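Local coordinates for indole-3-pyruvate decarboxylase (Azospirillum brasilense, PDB 2NXW), which decarboxylates indole-3-pyruvate and phenylpyruvate with thiamine diphosphate and a magnesium ion, the former reaction giving indole-3-acetaldehyde for auxin synthesis, at residues R442-V447 against I470-N475; D45-F50 against A89-A94; P267-G272 against R353-K358; A108-V113 against R173-P178. One frame throughout, in Å; residues are numbered along the deposited sequence.

Contact 1 (R442-V447 against I470-N475); sequences RILTVV and IVILFN
Ile470 O is held by two donors of the neighbouring strand: the amide of Thr445, whose N lies 2.8 Å away with a nearly straight N-H...O angle of 173°, and the weaker CA-H of Leu444. The pattern repeats one step on, where Thr445 O accepts from Ile472 N at 2.8 Å and Val471 CA, and ends with Phe474 N on Val447 O. This is the ladder of two parallel strands, joined by a beta-alpha-beta crossover through helices 449-455 and 462-465. Both strands lead at their C-terminal ends to the magnesium ligands Asp449 and Asn476, within the GDG...NN motif of thiamine diphosphate enzymes. Aliphatic residues suit such inner strands: on one face Leu444 CD1 reaches both Ile470 CG2 (3.8 Å) and Ile472 CD1; on the other, Val447 CG1 meets Val471 CG1 at 3.7 Å. The Phe474 ring lies beside Val446, pointing the same way, with CE2 4.0 Å from Val446 CB. Arg442, with its extended chain and CG anti to N (chi1 -155°), sets the guanidinium face against Ile470, whose CG1 sits 3.5 Å from CZ. Carbonyls of Asp468, Ala526 and Thr529 bind the guanidinium nitrogens and fix its plane.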
loop_
_atom_site.group_PDB
_atom_site.type_symbol
_atom_site.label_atom_id
_atom_site.label_comp_id
_atom_site.label_asym_id
_atom_site.label_seq_id
_atom_site.Cartn_x
_atom_site.Cartn_y
_atom_site.Cartn_z
ATOM N N ARG A 442 43.992 -1.723 -16.700
ATOM C CA ARG A 442 43.279 -0.578 -17.228
ATOM C C ARG A 442 41.851 -0.929 -17.604
ATOM O O ARG A 442 41.582 -2.020 -18.093
ATOM C CB ARG A 442 44.038 -0.035 -18.431
ATOM C CG ARG A 442 43.792 1.419 -18.702
ATOM C CD ARG A 442 44.799 1.974 -19.709
ATOM N NE ARG A 442 44.806 3.421 -19.641
ATOM C CZ ARG A 442 45.426 4.238 -20.493
ATOM N NH1 ARG A 442 46.125 3.749 -21.522
ATOM N NH2 ARG A 442 45.324 5.545 -20.325
ATOM N N ILE A 443 40.938 0.007 -17.372
ATOM C CA ILE A 443 39.539 -0.224 -17.692
ATOM C C ILE A 443 39.142 0.664 -18.865
ATOM O O ILE A 443 39.587 1.808 -18.967
ATOM C CB ILE A 443 38.644 0.091 -16.462
ATOM C CG1 ILE A 443 39.129 -0.704 -15.238
ATOM C CG2 ILE A 443 37.189 -0.258 -16.767
ATOM C CD1 ILE A 443 39.107 -2.221 -15.395
ATOM N N LEU A 444 38.362 0.092 -19.778
ATOM C CA LEU A 444 37.850 0.838 -20.925
ATOM C C LEU A 444 36.389 1.143 -20.627
ATOM O O LEU A 444 35.591 0.237 -20.394
ATOM C CB LEU A 444 37.940 0.002 -22.204
ATOM C CG LEU A 444 37.218 0.572 -23.434
ATOM C CD1 LEU A 444 37.807 1.928 -23.805
ATOM C CD2 LEU A 444 37.347 -0.414 -24.592
ATOM N N THR A 445 36.052 2.421 -20.613
ATOM C CA THR A 445 34.678 2.827 -20.356
ATOM C C THR A 445 34.032 3.354 -21.630
ATOM O O THR A 445 34.656 4.114 -22.363
ATOM C CB THR A 445 34.639 3.950 -19.316
ATOM O OG1 THR A 445 35.212 3.472 -18.094
ATOM C CG2 THR A 445 33.210 4.407 -19.055
ATOM N N VAL A 446 32.802 2.919 -21.902
ATOM C CA VAL A 446 32.047 3.448 -23.043
ATOM C C VAL A 446 30.815 4.141 -22.438
ATOM O O VAL A 446 30.155 3.610 -21.540
ATOM C CB VAL A 446 31.645 2.357 -24.074
ATOM C CG1 VAL A 446 32.908 1.797 -24.744
ATOM C CG2 VAL A 446 30.853 1.254 -23.411
ATOM N N VAL A 447 30.517 5.337 -22.932
ATOM C CA VAL A 447 29.449 6.146 -22.356
ATOM C C VAL A 447 28.948 7.158 -23.386
ATOM O O VAL A 447 29.725 7.669 -24.194
ATOM C CB VAL A 447 30.023 6.890 -21.095
ATOM C CG1 VAL A 447 31.249 7.728 -21.491
ATOM C CG2 VAL A 447 28.965 7.769 -20.436
ATOM N N ILE A 470 40.573 4.582 -19.915
ATOM C CA ILE A 470 40.353 5.070 -21.282
ATOM C C ILE A 470 38.838 5.170 -21.369
ATOM O O ILE A 470 38.123 4.223 -21.017
ATOM C CB ILE A 470 40.841 4.073 -22.349
ATOM C CG1 ILE A 470 42.365 3.920 -22.246
ATOM C CG2 ILE A 470 40.475 4.584 -23.757
ATOM C CD1 ILE A 470 42.947 2.818 -23.145
ATOM N N VAL A 471 38.362 6.314 -21.836
ATOM C CA VAL A 471 36.930 6.539 -21.946
ATOM C C VAL A 471 36.554 6.935 -23.359
ATOM O O VAL A 471 37.071 7.923 -23.880
ATOM C CB VAL A 471 36.489 7.669 -20.997
ATOM C CG1 VAL A 471 34.966 7.855 -21.046
ATOM C CG2 VAL A 471 36.917 7.335 -19.570
ATOM N N ILE A 472 35.676 6.155 -23.984
ATOM C CA ILE A 472 35.200 6.493 -25.330
ATOM C C ILE A 472 33.790 7.052 -25.142
ATOM O O ILE A 472 32.879 6.329 -24.732
ATOM C CB ILE A 472 35.157 5.272 -26.268
ATOM C CG1 ILE A 472 36.561 4.652 -26.390
ATOM C CG2 ILE A 472 34.672 5.718 -27.650
ATOM C CD1 ILE A 472 36.609 3.383 -27.230
ATOM N N LEU A 473 33.639 8.344 -25.420
ATOM C CA LEU A 473 32.371 9.043 -25.264
ATOM C C LEU A 473 31.688 9.141 -26.619
ATOM O O LEU A 473 32.218 9.759 -27.541
ATOM C CB LEU A 473 32.646 10.432 -24.681
ATOM C CG LEU A 473 31.510 11.273 -24.085
ATOM C CD1 LEU A 473 32.113 12.534 -23.448
ATOM C CD2 LEU A 473 30.475 11.639 -25.166
ATOM N N PHE A 474 30.517 8.519 -26.722
ATOM C CA PHE A 474 29.723 8.494 -27.952
ATOM C C PHE A 474 28.928 9.800 -27.979
ATOM O O PHE A 474 27.891 9.920 -27.317
ATOM C CB PHE A 474 28.749 7.297 -27.924
ATOM C CG PHE A 474 29.397 5.938 -28.096
ATOM C CD1 PHE A 474 28.798 4.980 -28.908
ATOM C CD2 PHE A 474 30.560 5.587 -27.395
ATOM C CE1 PHE A 474 29.330 3.699 -29.028
ATOM C CE2 PHE A 474 31.104 4.302 -27.507
ATOM C CZ PHE A 474 30.487 3.356 -28.324
ATOM N N ASN A 475 29.390 10.778 -28.752
ATOM C CA ASN A 475 28.699 12.058 -28.767
ATOM C C ASN A 475 27.837 12.282 -29.994
ATOM O O ASN A 475 28.327 12.735 -31.042
ATOM C CB ASN A 475 29.695 13.221 -28.627
ATOM C CG ASN A 475 29.004 14.533 -28.303
ATOM O OD1 ASN A 475 27.775 14.632 -28.384
ATOM N ND2 ASN A 475 29.775 15.547 -27.951
#

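Contact 2 (D45-F50 against A89-A94); sequences DFALPF and AVTYGA
Two first torsions set up the meeting of Thr91 with Phe46 and Ala47: Thr91 turns OG1 opposite its own N (chi1 -168°), toward the start of the 3-10 turn 45-47, and Phe46 swings CG opposite its carbonyl carbon (chi1 -67°), which brings ring carbon CD1 to 3.7 Å from Tyr92 CB. The threonine hydroxyl does not bond the turn directly, since Ala47 N is 3.6 Å from OG1. A water closes the gap instead, 2.6 Å from Thr91 OG1 and accepting from Phe46 N at 3.2 Å. Small residues allow the close approach: Ala47 CB touches Val90 O at 3.7 Å, and Ala89 CB lies at the edge of the Phe50 ring, 4.1 Å from CE2. The Tyr92 ring leads away to bond Asp139 through OH. Gly93, with a positive phi of 88° where a side chain would strike the preceding carbonyl, is the N-cap of helix 94-97, and Ala94 touches thiamine diphosphate. The contact thus borders the cofactor pocket at the dimer interface, where Leu48 O accepts from Gln486 of the second subunit. Helix 48-57 starts over the C-terminal end of strand 86-90, which runs between strands 39-41 and 113-119, and Phe50 reaches Met39 and Ile116 on those two neighbours.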
loop_
_atom_site.group_PDB
_atom_site.type_symbol
_atom_site.label_atom_id
_atom_site.label_comp_id
_atom_site.label_asym_id
_atom_site.label_seq_id
_atom_site.Cartn_x
_atom_site.Cartn_y
_atom_site.Cartn_z
ATOM N N ASP A 45 29.293 16.138 8.296
ATOM C CA ASP A 45 29.370 16.287 9.746
ATOM C C ASP A 45 29.174 15.007 10.553
ATOM O O ASP A 45 30.037 14.628 11.351
ATOM C CB ASP A 45 28.345 17.320 10.217
ATOM C CG ASP A 45 28.778 18.738 9.938
ATOM O OD1 ASP A 45 29.434 18.971 8.902
ATOM O OD2 ASP A 45 28.447 19.626 10.752
ATOM N N PHE A 46 28.040 14.342 10.351
ATOM C CA PHE A 46 27.739 13.137 11.109
ATOM C C PHE A 46 28.655 11.956 10.818
ATOM O O PHE A 46 28.775 11.044 11.632
ATOM C CB PHE A 46 26.271 12.737 10.898
ATOM C CG PHE A 46 25.287 13.713 11.492
ATOM C CD1 PHE A 46 24.359 14.368 10.686
ATOM C CD2 PHE A 46 25.298 13.985 12.860
ATOM C CE1 PHE A 46 23.455 15.279 11.234
ATOM C CE2 PHE A 46 24.399 14.892 13.419
ATOM C CZ PHE A 46 23.475 15.540 12.602
ATOM N N ALA A 47 29.322 11.982 9.669
ATOM C CA ALA A 47 30.216 10.897 9.294
ATOM C C ALA A 47 31.701 11.210 9.500
ATOM O O ALA A 47 32.535 10.341 9.268
ATOM C CB ALA A 47 29.983 10.510 7.827
ATOM N N LEU A 48 32.032 12.421 9.945
ATOM C CA LEU A 48 33.444 12.777 10.114
ATOM C C LEU A 48 34.233 11.826 11.019
ATOM O O LEU A 48 35.327 11.397 10.656
ATOM C CB LEU A 48 33.578 14.229 10.584
ATOM C CG LEU A 48 33.414 15.253 9.455
ATOM C CD1 LEU A 48 33.396 16.661 10.020
ATOM C CD2 LEU A 48 34.552 15.096 8.460
ATOM N N PRO A 49 33.697 11.487 12.201
ATOM C CA PRO A 49 34.437 10.570 13.075
ATOM C C PRO A 49 34.741 9.223 12.410
ATOM O O PRO A 49 35.825 8.664 12.583
ATOM C CB PRO A 49 33.512 10.430 14.282
ATOM C CG PRO A 49 32.884 11.799 14.361
ATOM C CD PRO A 49 32.539 12.072 12.908
ATOM N N PHE A 50 33.783 8.701 11.647
ATOM C CA PHE A 50 33.974 7.428 10.962
ATOM C C PHE A 50 35.056 7.540 9.879
ATOM O O PHE A 50 35.908 6.662 9.750
ATOM C CB PHE A 50 32.658 6.952 10.330
ATOM C CG PHE A 50 32.782 5.658 9.585
ATOM C CD1 PHE A 50 32.913 4.454 10.266
ATOM C CD2 PHE A 50 32.803 5.647 8.194
ATOM C CE1 PHE A 50 33.066 3.248 9.576
ATOM C CE2 PHE A 50 32.953 4.460 7.499
ATOM C CZ PHE A 50 33.086 3.258 8.183
ATOM N N ALA A 89 30.400 4.670 1.757
ATOM C CA ALA A 89 30.196 5.455 2.975
ATOM C C ALA A 89 29.678 6.855 2.689
ATOM O O ALA A 89 30.259 7.596 1.895
ATOM C CB ALA A 89 31.514 5.534 3.770
ATOM N N VAL A 90 28.592 7.207 3.373
ATOM C CA VAL A 90 27.942 8.495 3.205
ATOM C C VAL A 90 27.574 9.150 4.529
ATOM O O VAL A 90 27.715 8.553 5.607
ATOM C CB VAL A 90 26.648 8.347 2.370
ATOM C CG1 VAL A 90 26.997 7.877 0.948
ATOM C CG2 VAL A 90 25.699 7.368 3.047
ATOM N N THR A 91 27.106 10.385 4.454
ATOM C CA THR A 91 26.699 11.090 5.652
ATOM C C THR A 91 25.175 11.109 5.701
ATOM O O THR A 91 24.499 10.898 4.692
ATOM C CB THR A 91 27.280 12.515 5.687
ATOM O OG1 THR A 91 27.087 13.071 6.997
ATOM C CG2 THR A 91 26.612 13.404 4.634
ATOM N N TYR A 92 24.647 11.359 6.891
ATOM C CA TYR A 92 23.210 11.369 7.128
ATOM C C TYR A 92 22.485 12.438 6.336
ATOM O O TYR A 92 22.995 13.545 6.143
ATOM C CB TYR A 92 22.942 11.593 8.621
ATOM C CG TYR A 92 21.580 11.124 9.076
ATOM C CD1 TYR A 92 21.289 9.766 9.119
ATOM C CD2 TYR A 92 20.589 12.030 9.459
ATOM C CE1 TYR A 92 20.049 9.301 9.534
ATOM C CE2 TYR A 92 19.323 11.571 9.880
ATOM C CZ TYR A 92 19.073 10.199 9.911
ATOM O OH TYR A 92 17.857 9.700 10.329
ATOM N N GLY A 93 21.283 12.097 5.888
ATOM C CA GLY A 93 20.488 13.058 5.159
ATOM C C GLY A 93 20.748 13.083 3.668
ATOM O O GLY A 93 20.755 12.046 3.003
ATOM N N ALA A 94 20.958 14.289 3.145
ATOM C CA ALA A 94 21.186 14.483 1.716
ATOM C C ALA A 94 22.200 13.525 1.110
ATOM O O ALA A 94 21.965 12.960 0.035
ATOM C CB ALA A 94 21.598 15.934 1.444
HETATM O O HOH W 1 26.045 15.220 8.004
#

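Contact 3 (P267-G272 against R353-K358); sequences PTPPLG and RTTRGK
Thr268 and Arg353 meet at about a right angle, methyl against flat face: Thr268 CG2 stands over the guanidinium of Arg353, off-centre, closest to NH2 at 3.4 Å. The threonine torsion (chi1 63°) puts its hydroxyl between N and the carbonyl carbon and its methyl opposite that carbon, facing the arginine. The arginine in turn folds back through a bend at chi3 (73°), and its NH2 donates to Ala246 O on helix 239-249, while the face takes an apolar methyl. Pro269 crosses Arg356 in a similar way, also near a right angle, but here the ring rests on the stem of the chain, with Pro269 CD 3.6 Å from Arg356 CG. Beyond it, Arg356 NH1 binds the carbonyls of Ala264 and Ala266. The two irregular segments run in the same direction at first and share one backbone hydrogen bond, Thr355 N to Pro267 O at 2.8 Å, the donor lying in the carbonyl plane. They join the central domain, where 267-272 follows strand 253-255, to the long connection between helices 337-346 and 376-388. Prolines suit the first segment because they lack an N-H that would need an acceptor and they restrict the backbone. Thr355 slides past Pro269 in the opposite direction, its OG1 lying 3.2 Å from Thr268 CA. The same hydroxyl lies 2.7 Å from a water that donates to Pro269 O at 2.6 Å, giving this surface contact a second polar link.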
loop_
_atom_site.group_PDB
_atom_site.type_symbol
_atom_site.label_atom_id
_atom_site.label_comp_id
_atom_site.label_asym_id
_atom_site.label_seq_id
_atom_site.Cartn_x
_atom_site.Cartn_y
_atom_site.Cartn_z
ATOM N N PRO A 267 34.660 -27.289 -21.372
ATOM C CA PRO A 267 34.504 -28.323 -22.403
ATOM C C PRO A 267 33.185 -28.143 -23.154
ATOM O O PRO A 267 33.071 -28.519 -24.318
ATOM C CB PRO A 267 34.547 -29.622 -21.601
ATOM C CG PRO A 267 35.401 -29.276 -20.429
ATOM C CD PRO A 267 34.919 -27.896 -20.054
ATOM N N THR A 268 32.178 -27.599 -22.470
ATOM C CA THR A 268 30.883 -27.328 -23.096
ATOM C C THR A 268 30.561 -25.860 -22.817
ATOM O O THR A 268 29.794 -25.528 -21.909
ATOM C CB THR A 268 29.755 -28.256 -22.549
ATOM O OG1 THR A 268 29.556 -28.025 -21.147
ATOM C CG2 THR A 268 30.128 -29.719 -22.767
ATOM N N PRO A 269 31.167 -24.952 -23.598
ATOM C CA PRO A 269 30.973 -23.508 -23.456
ATOM C C PRO A 269 29.618 -23.035 -23.961
ATOM O O PRO A 269 28.932 -23.745 -24.691
ATOM C CB PRO A 269 32.135 -22.935 -24.263
ATOM C CG PRO A 269 32.231 -23.903 -25.400
ATOM C CD PRO A 269 32.082 -25.250 -24.719
ATOM N N PRO A 270 29.205 -21.827 -23.562
ATOM C CA PRO A 270 27.915 -21.296 -24.005
ATOM C C PRO A 270 27.866 -21.133 -25.523
ATOM O O PRO A 270 28.861 -20.762 -26.144
ATOM C CB PRO A 270 27.838 -19.951 -23.289
ATOM C CG PRO A 270 28.614 -20.186 -22.036
ATOM C CD PRO A 270 29.819 -20.941 -22.557
ATOM N N LEU A 271 26.707 -21.423 -26.109
ATOM C CA LEU A 271 26.504 -21.275 -27.546
ATOM C C LEU A 271 26.431 -19.790 -27.859
ATOM O O LEU A 271 26.661 -19.366 -28.994
ATOM C CB LEU A 271 25.194 -21.944 -27.967
ATOM C CG LEU A 271 25.114 -23.459 -27.798
ATOM C CD1 LEU A 271 23.665 -23.910 -27.860
ATOM C CD2 LEU A 271 25.944 -24.136 -28.882
ATOM N N GLY A 272 26.098 -19.010 -26.836
ATOM C CA GLY A 272 25.984 -17.572 -26.975
ATOM C C GLY A 272 25.314 -16.982 -25.753
ATOM O O GLY A 272 25.064 -17.685 -24.765
ATOM N N ARG A 353 32.435 -35.311 -22.643
ATOM C CA ARG A 353 31.665 -34.586 -23.649
ATOM C C ARG A 353 32.278 -33.212 -23.898
ATOM O O ARG A 353 32.579 -32.480 -22.957
ATOM C CB ARG A 353 30.223 -34.426 -23.159
ATOM C CG ARG A 353 29.232 -34.007 -24.222
ATOM C CD ARG A 353 27.815 -34.055 -23.672
ATOM N NE ARG A 353 27.562 -32.960 -22.747
ATOM C CZ ARG A 353 27.195 -31.743 -23.126
ATOM N NH1 ARG A 353 27.033 -31.476 -24.413
ATOM N NH2 ARG A 353 26.989 -30.794 -22.218
ATOM N N THR A 354 32.452 -32.863 -25.167
ATOM C CA THR A 354 33.031 -31.575 -25.530
ATOM C C THR A 354 32.270 -30.978 -26.711
ATOM O O THR A 354 32.051 -31.645 -27.726
ATOM C CB THR A 354 34.529 -31.726 -25.903
ATOM O OG1 THR A 354 35.231 -32.363 -24.821
ATOM C CG2 THR A 354 35.151 -30.354 -26.162
ATOM N N THR A 355 31.856 -29.723 -26.573
ATOM C CA THR A 355 31.117 -29.059 -27.634
ATOM C C THR A 355 31.780 -27.776 -28.095
ATOM O O THR A 355 31.130 -26.902 -28.675
ATOM C CB THR A 355 29.676 -28.748 -27.198
ATOM O OG1 THR A 355 29.697 -27.951 -26.010
ATOM C CG2 THR A 355 28.920 -30.040 -26.934
ATOM N N ARG A 356 33.079 -27.664 -27.840
ATOM C CA ARG A 356 33.825 -26.492 -28.263
ATOM C C ARG A 356 33.926 -26.469 -29.789
ATOM O O ARG A 356 33.822 -27.507 -30.449
ATOM C CB ARG A 356 35.218 -26.503 -27.634
ATOM C CG ARG A 356 35.208 -26.359 -26.114
ATOM C CD ARG A 356 36.616 -26.212 -25.558
ATOM N NE ARG A 356 37.243 -24.957 -25.966
ATOM C CZ ARG A 356 36.958 -23.767 -25.444
ATOM N NH1 ARG A 356 36.052 -23.658 -24.480
ATOM N NH2 ARG A 356 37.579 -22.682 -25.891
ATOM N N GLY A 357 34.122 -25.274 -30.334
ATOM C CA GLY A 357 34.238 -25.093 -31.770
ATOM C C GLY A 357 34.690 -23.668 -32.039
ATOM O O GLY A 357 34.908 -22.900 -31.105
ATOM N N LYS A 358 34.846 -23.302 -33.307
ATOM C CA LYS A 358 35.271 -21.946 -33.629
ATOM C C LYS A 358 34.246 -20.942 -33.108
ATOM O O LYS A 358 33.044 -21.211 -33.101
ATOM C CB LYS A 358 35.487 -21.800 -35.141
ATOM C CG LYS A 358 36.866 -22.291 -35.589
ATOM C CD LYS A 358 37.033 -22.285 -37.100
ATOM C CE LYS A 358 36.190 -23.366 -37.754
ATOM N NZ LYS A 358 36.363 -23.373 -39.231
HETATM O O HOH W 2 28.543 -25.612 -26.480
#

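Contact 4 (A108-V113 against R173-P178); sequences AEKSPV and RAQSRP. Unlike the reference sequence in segment 173-178: Gln175 (reference Leu).
A lysine chain lies across an arginine's flat face: Lys110 CD sits over the centre of the Arg177 guanidinium, 3.4 Å from CZ. The lysine gets there by bending twice, at chi2 (-87°) and chi3 (-78°), which carries NZ past the arginine to donate to Gln175 O at 2.8 Å. Asp322 of the central domain forms salt bridges with both side chains and Glu232 with the lysine, so the like charges are probably well compensated despite their burial. At the edge of the guanidinium, NH1 donates in plane to a water that is bonded onward to Ala108 O, and also reaches Tyr107 O. Both segments leave a helix through a residue of positive phi, Lys110 in the Schellman motif that ends helix 100-108 and Ser176 after helix 161-175. Both exits lead into strands 113-119 and 179-184, neighbours in the parallel sheet of the N-terminal domain. The short side chain of Ser176 brings OG to Lys110 O, donating at 2.8 Å from above the carbonyl plane; Arg235 NE binds the same oxygen. Pro112 then forms the centre of an inverse gamma turn, closed by a weak bond from Val113 N to Ser111 O. Proline suits the facing segment too, for Pro178 has no amide to satisfy and packs its CD 3.3 Å from Ser111 O. Arg177 O, buried without a hydrogen-bond partner, is approached by the CA-H of Pro112 (CA to O 3.6 Å).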
loop_
_atom_site.group_PDB
_atom_site.type_symbol
_atom_site.label_atom_id
_atom_site.label_comp_id
_atom_site.label_asym_id
_atom_site.label_seq_id
_atom_site.Cartn_x
_atom_site.Cartn_y
_atom_site.Cartn_z
ATOM N N ALA A 108 19.018 -4.393 -7.797
ATOM C CA ALA A 108 18.446 -4.941 -9.007
ATOM C C ALA A 108 19.361 -5.927 -9.723
ATOM O O ALA A 108 18.886 -6.884 -10.339
ATOM C CB ALA A 108 18.075 -3.797 -9.961
ATOM N N GLU A 109 20.670 -5.691 -9.655
ATOM C CA GLU A 109 21.610 -6.554 -10.351
ATOM C C GLU A 109 22.442 -7.457 -9.449
ATOM O O GLU A 109 23.531 -7.904 -9.817
ATOM C CB GLU A 109 22.461 -5.704 -11.312
ATOM C CG GLU A 109 21.522 -5.040 -12.350
ATOM C CD GLU A 109 22.191 -4.178 -13.403
ATOM O OE1 GLU A 109 23.321 -3.702 -13.192
ATOM O OE2 GLU A 109 21.549 -3.956 -14.459
ATOM N N LYS A 110 21.891 -7.722 -8.269
ATOM C CA LYS A 110 22.501 -8.647 -7.310
ATOM C C LYS A 110 23.961 -8.365 -6.957
ATOM O O LYS A 110 24.803 -9.260 -7.008
ATOM C CB LYS A 110 22.359 -10.080 -7.852
ATOM C CG LYS A 110 20.904 -10.586 -7.918
ATOM C CD LYS A 110 20.439 -11.231 -6.617
ATOM C CE LYS A 110 20.989 -12.639 -6.491
ATOM N NZ LYS A 110 20.431 -13.379 -5.305
ATOM N N SER A 111 24.246 -7.125 -6.573
ATOM C CA SER A 111 25.608 -6.730 -6.195
ATOM C C SER A 111 25.550 -6.285 -4.736
ATOM O O SER A 111 24.812 -5.355 -4.388
ATOM C CB SER A 111 26.098 -5.584 -7.085
ATOM O OG SER A 111 27.435 -5.251 -6.757
ATOM N N PRO A 112 26.331 -6.941 -3.863
ATOM C CA PRO A 112 26.343 -6.621 -2.434
ATOM C C PRO A 112 27.117 -5.393 -1.996
ATOM O O PRO A 112 28.273 -5.487 -1.560
ATOM C CB PRO A 112 26.881 -7.903 -1.811
ATOM C CG PRO A 112 27.918 -8.311 -2.786
ATOM C CD PRO A 112 27.228 -8.078 -4.148
ATOM N N VAL A 113 26.471 -4.242 -2.116
ATOM C CA VAL A 113 27.073 -2.995 -1.688
ATOM C C VAL A 113 26.678 -2.763 -0.240
ATOM O O VAL A 113 25.492 -2.772 0.099
ATOM C CB VAL A 113 26.582 -1.787 -2.533
ATOM C CG1 VAL A 113 27.069 -0.483 -1.910
ATOM C CG2 VAL A 113 27.097 -1.914 -3.971
ATOM N N ARG A 173 26.079 -11.386 1.821
ATOM C CA ARG A 173 26.775 -12.495 1.173
ATOM C C ARG A 173 25.850 -13.658 0.834
ATOM O O ARG A 173 26.065 -14.364 -0.159
ATOM C CB ARG A 173 27.921 -12.982 2.073
ATOM C CG ARG A 173 29.173 -12.117 1.993
ATOM C CD ARG A 173 29.849 -11.939 3.341
ATOM N NE ARG A 173 30.324 -13.191 3.922
ATOM C CZ ARG A 173 31.390 -13.867 3.507
ATOM N NH1 ARG A 173 32.119 -13.420 2.490
ATOM N NH2 ARG A 173 31.740 -14.989 4.124
ATOM N N ALA A 174 24.803 -13.845 1.629
ATOM C CA ALA A 174 23.889 -14.950 1.392
ATOM C C ALA A 174 22.946 -14.726 0.229
ATOM O O ALA A 174 22.552 -15.676 -0.437
ATOM C CB ALA A 174 23.091 -15.261 2.660
ATOM N N GLN A 175 22.587 -13.471 -0.025
ATOM C CA GLN A 175 21.667 -13.188 -1.116
ATOM C C GLN A 175 22.255 -12.292 -2.186
ATOM O O GLN A 175 21.585 -11.993 -3.164
ATOM C CB GLN A 175 20.372 -12.577 -0.574
ATOM C CG GLN A 175 19.497 -13.583 0.179
ATOM C CD GLN A 175 18.818 -14.602 -0.736
ATOM O OE1 GLN A 175 19.349 -14.974 -1.790
ATOM N NE2 GLN A 175 17.644 -15.074 -0.323
ATOM N N SER A 176 23.501 -11.870 -1.998
ATOM C CA SER A 176 24.182 -11.012 -2.972
ATOM C C SER A 176 23.371 -9.753 -3.297
ATOM O O SER A 176 23.086 -9.464 -4.461
ATOM C CB SER A 176 24.475 -11.806 -4.253
ATOM O OG SER A 176 25.430 -11.138 -5.065
ATOM N N ARG A 177 22.996 -9.017 -2.256
ATOM C CA ARG A 177 22.234 -7.776 -2.401
ATOM C C ARG A 177 22.802 -6.769 -1.410
ATOM O O ARG A 177 23.443 -7.137 -0.429
ATOM C CB ARG A 177 20.771 -7.983 -2.041
ATOM C CG ARG A 177 20.067 -9.132 -2.721
ATOM C CD ARG A 177 19.225 -8.648 -3.873
ATOM N NE ARG A 177 18.260 -9.659 -4.293
ATOM C CZ ARG A 177 17.637 -9.643 -5.464
ATOM N NH1 ARG A 177 17.884 -8.665 -6.328
ATOM N NH2 ARG A 177 16.780 -10.602 -5.785
ATOM N N PRO A 178 22.556 -5.480 -1.637
ATOM C CA PRO A 178 23.056 -4.432 -0.745
ATOM C C PRO A 178 22.442 -4.510 0.647
ATOM O O PRO A 178 21.336 -5.035 0.818
ATOM C CB PRO A 178 22.632 -3.136 -1.442
ATOM C CG PRO A 178 22.481 -3.516 -2.851
ATOM C CD PRO A 178 21.899 -4.899 -2.819
HETATM O O HOH W 3 16.776 -8.133 -8.970
#

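Overall arrangement
Along the chain contact 2 comes first, then contacts 4, 3 and 1, each closing before the next opens. Contacts 2 and 4 share the N-terminal parallel sheet and both touch the second subunit; their centres are about 23 Å apart. Contact 1, in the other parallel sheet, is about 32 Å from contact 2 between centres; its strands lead to metal ligands beside the cofactor's magnesium end. Contact 2 borders a cofactor near the second subunit, consistent with thiamine diphosphate bound between N- and C-terminal domains of different subunits, as in this family. Contact 3, on the surface, joins a central-domain loop to the connection after helix 337-346, while contact 4 ties the N-terminal sheet to the central domain.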